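Local structure of GCN5-related N-acetyltransferase (Brucella abortus, 7N1L) at residues L44-Y48 with D107-H112. The protein probably transfers an acyl group, most likely acetyl from acetyl-CoA, to an acceptor amine, as members of the GNAT family generally do. Residues are numbered along the deposited sequence; the frame is centred on the assembly and turned at random.
Sequences LLASY and DHIYVH
Tyr48 of helix 38-52 lays its CB over one face of the Tyr110 ring of strand 101-111, 4.0 Å from the ring centroid and 23° off its normal, which meets the geometry of a CH-pi contact. With CG anti to the backbone N (chi1 172°), the Tyr48 ring runs along the strand toward His108, and the Tyr110 side chain extends in the opposite direction. Tyr48 CD1 lies 3.7 Å from Tyr110 CD1, and Tyr48 CE1 comes within 3.5 Å of Ile109 O. In this GNAT fold the helix packs on one side of the central mixed sheet, residues 44-48 running at 107° to residues 107-111, while Ile109 and Val111 face helix 120-129 on the other. At the tip, Tyr48 OH and His108 ND1 share a hydrogen bond (2.7 Å) near the imidazole plane. A water 2.9 Å from Tyr48 OH also accepts from the backbone, Ile109 N to water being 3.2 Å. Val98 and Pro97 of the second subunit pack on Tyr48 and His108, respectively. One turn before Tyr48, Leu44 CD1 lies 4.1 Å from His112 CB; from the residue directly preceding Tyr48, Ser47 CB approaches Tyr110 OH at 3.3 Å.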
loop_
_atom_site.group_PDB
_atom_site.type_symbol
_atom_site.label_atom_id
_atom_site.label_comp_id
_atom_site.label_asym_id
_atom_site.label_seq_id
_atom_site.Cartn_x
_atom_site.Cartn_y
_atom_site.Cartn_z
ATOM N N LEU A 44 9.296 -19.523 7.065
ATOM C CA LEU A 44 9.521 -18.899 5.771
ATOM C C LEU A 44 9.528 -17.385 5.907
ATOM O O LEU A 44 10.390 -16.695 5.334
ATOM C CB LEU A 44 8.440 -19.360 4.797
ATOM C CG LEU A 44 8.845 -19.519 3.344
ATOM C CD1 LEU A 44 10.024 -20.517 3.226
ATOM C CD2 LEU A 44 7.650 -19.998 2.536
ATOM N N LEU A 45 8.568 -16.856 6.668
ATOM C CA LEU A 45 8.541 -15.431 6.953
ATOM C C LEU A 45 9.749 -15.032 7.785
ATOM O O LEU A 45 10.325 -13.957 7.582
ATOM C CB LEU A 45 7.229 -15.075 7.667
ATOM C CG LEU A 45 6.973 -13.603 8.052
ATOM C CD1 LEU A 45 6.853 -12.709 6.823
ATOM C CD2 LEU A 45 5.727 -13.454 8.941
ATOM N N ALA A 46 10.170 -15.890 8.721
ATOM C CA ALA A 46 11.328 -15.530 9.533
ATOM C C ALA A 46 12.596 -15.421 8.685
ATOM O O ALA A 46 13.442 -14.563 8.945
ATOM C CB ALA A 46 11.514 -16.521 10.669
ATOM N N SER A 47 12.773 -16.303 7.697
ATOM C CA SER A 47 13.947 -16.190 6.839
ATOM C C SER A 47 13.921 -14.890 6.038
ATOM O O SER A 47 14.948 -14.214 5.909
ATOM C CB SER A 47 14.038 -17.386 5.885
ATOM O OG SER A 47 14.186 -18.606 6.584
ATOM N N TYR A 48 12.752 -14.515 5.506
ATOM C CA TYR A 48 12.655 -13.279 4.735
ATOM C C TYR A 48 12.990 -12.071 5.589
ATOM O O TYR A 48 13.741 -11.188 5.162
ATOM C CB TYR A 48 11.257 -13.150 4.139
ATOM C CG TYR A 48 10.957 -11.837 3.462
ATOM C CD1 TYR A 48 11.621 -11.445 2.305
ATOM C CD2 TYR A 48 9.994 -10.984 3.980
ATOM C CE1 TYR A 48 11.327 -10.219 1.686
ATOM C CE2 TYR A 48 9.697 -9.786 3.379
ATOM C CZ TYR A 48 10.362 -9.399 2.247
ATOM O OH TYR A 48 10.013 -8.191 1.681
ATOM N N ASP A 107 4.335 -5.887 -1.519
ATOM C CA ASP A 107 5.523 -5.340 -0.885
ATOM C C ASP A 107 6.539 -6.410 -0.530
ATOM O O ASP A 107 7.655 -6.073 -0.134
ATOM C CB ASP A 107 5.142 -4.564 0.394
ATOM C CG ASP A 107 4.302 -3.300 0.108
ATOM O OD1 ASP A 107 4.284 -2.810 -1.025
ATOM O OD2 ASP A 107 3.619 -2.822 1.021
ATOM N N HIS A 108 6.154 -7.682 -0.570
ATOM C CA HIS A 108 7.010 -8.732 -0.043
ATOM C C HIS A 108 6.831 -10.007 -0.844
ATOM O O HIS A 108 5.720 -10.537 -0.950
ATOM C CB HIS A 108 6.688 -9.004 1.431
ATOM C CG HIS A 108 6.647 -7.774 2.283
ATOM N ND1 HIS A 108 7.788 -7.113 2.690
ATOM C CD2 HIS A 108 5.603 -7.074 2.788
ATOM C CE1 HIS A 108 7.446 -6.072 3.429
ATOM N NE2 HIS A 108 6.129 -6.021 3.495
ATOM N N ILE A 109 7.949 -10.531 -1.336
ATOM C CA ILE A 109 7.988 -11.810 -2.021
ATOM C C ILE A 109 9.231 -12.522 -1.529
ATOM O O ILE A 109 10.220 -11.879 -1.164
ATOM C CB ILE A 109 7.986 -11.643 -3.553
ATOM C CG1 ILE A 109 7.709 -12.983 -4.234
ATOM C CG2 ILE A 109 9.277 -10.929 -4.047
ATOM C CD1 ILE A 109 7.170 -12.833 -5.638
ATOM N N TYR A 110 9.144 -13.854 -1.428
ATOM C CA TYR A 110 10.264 -14.629 -0.913
ATOM C C TYR A 110 10.152 -16.078 -1.365
ATOM O O TYR A 110 9.086 -16.693 -1.244
ATOM C CB TYR A 110 10.320 -14.571 0.612
ATOM C CG TYR A 110 11.503 -15.302 1.185
ATOM C CD1 TYR A 110 12.759 -14.769 1.077
ATOM C CD2 TYR A 110 11.365 -16.522 1.837
ATOM C CE1 TYR A 110 13.858 -15.418 1.580
ATOM C CE2 TYR A 110 12.458 -17.176 2.371
ATOM C CZ TYR A 110 13.705 -16.608 2.234
ATOM O OH TYR A 110 14.837 -17.216 2.718
ATOM N N VAL A 111 11.275 -16.630 -1.820
ATOM C CA VAL A 111 11.399 -18.042 -2.169
ATOM C C VAL A 111 12.529 -18.631 -1.337
ATOM O O VAL A 111 13.630 -18.066 -1.287
ATOM C CB VAL A 111 11.675 -18.246 -3.671
ATOM C CG1 VAL A 111 11.954 -19.738 -3.977
ATOM C CG2 VAL A 111 10.514 -17.717 -4.513
ATOM N N HIS A 112 12.257 -19.775 -0.711
ATOM C CA HIS A 112 13.264 -20.495 0.061
ATOM C C HIS A 112 14.513 -20.679 -0.783
ATOM O O HIS A 112 14.425 -20.944 -1.978
ATOM C CB HIS A 112 12.685 -21.842 0.469
ATOM C CG HIS A 112 13.582 -22.678 1.315
ATOM N ND1 HIS A 112 14.708 -23.298 0.822
ATOM C CD2 HIS A 112 13.476 -23.060 2.608
ATOM C CE1 HIS A 112 15.284 -23.993 1.787
ATOM N NE2 HIS A 112 14.547 -23.879 2.876
HETATM O O HOH W 1 10.344 -8.466 -1.231
#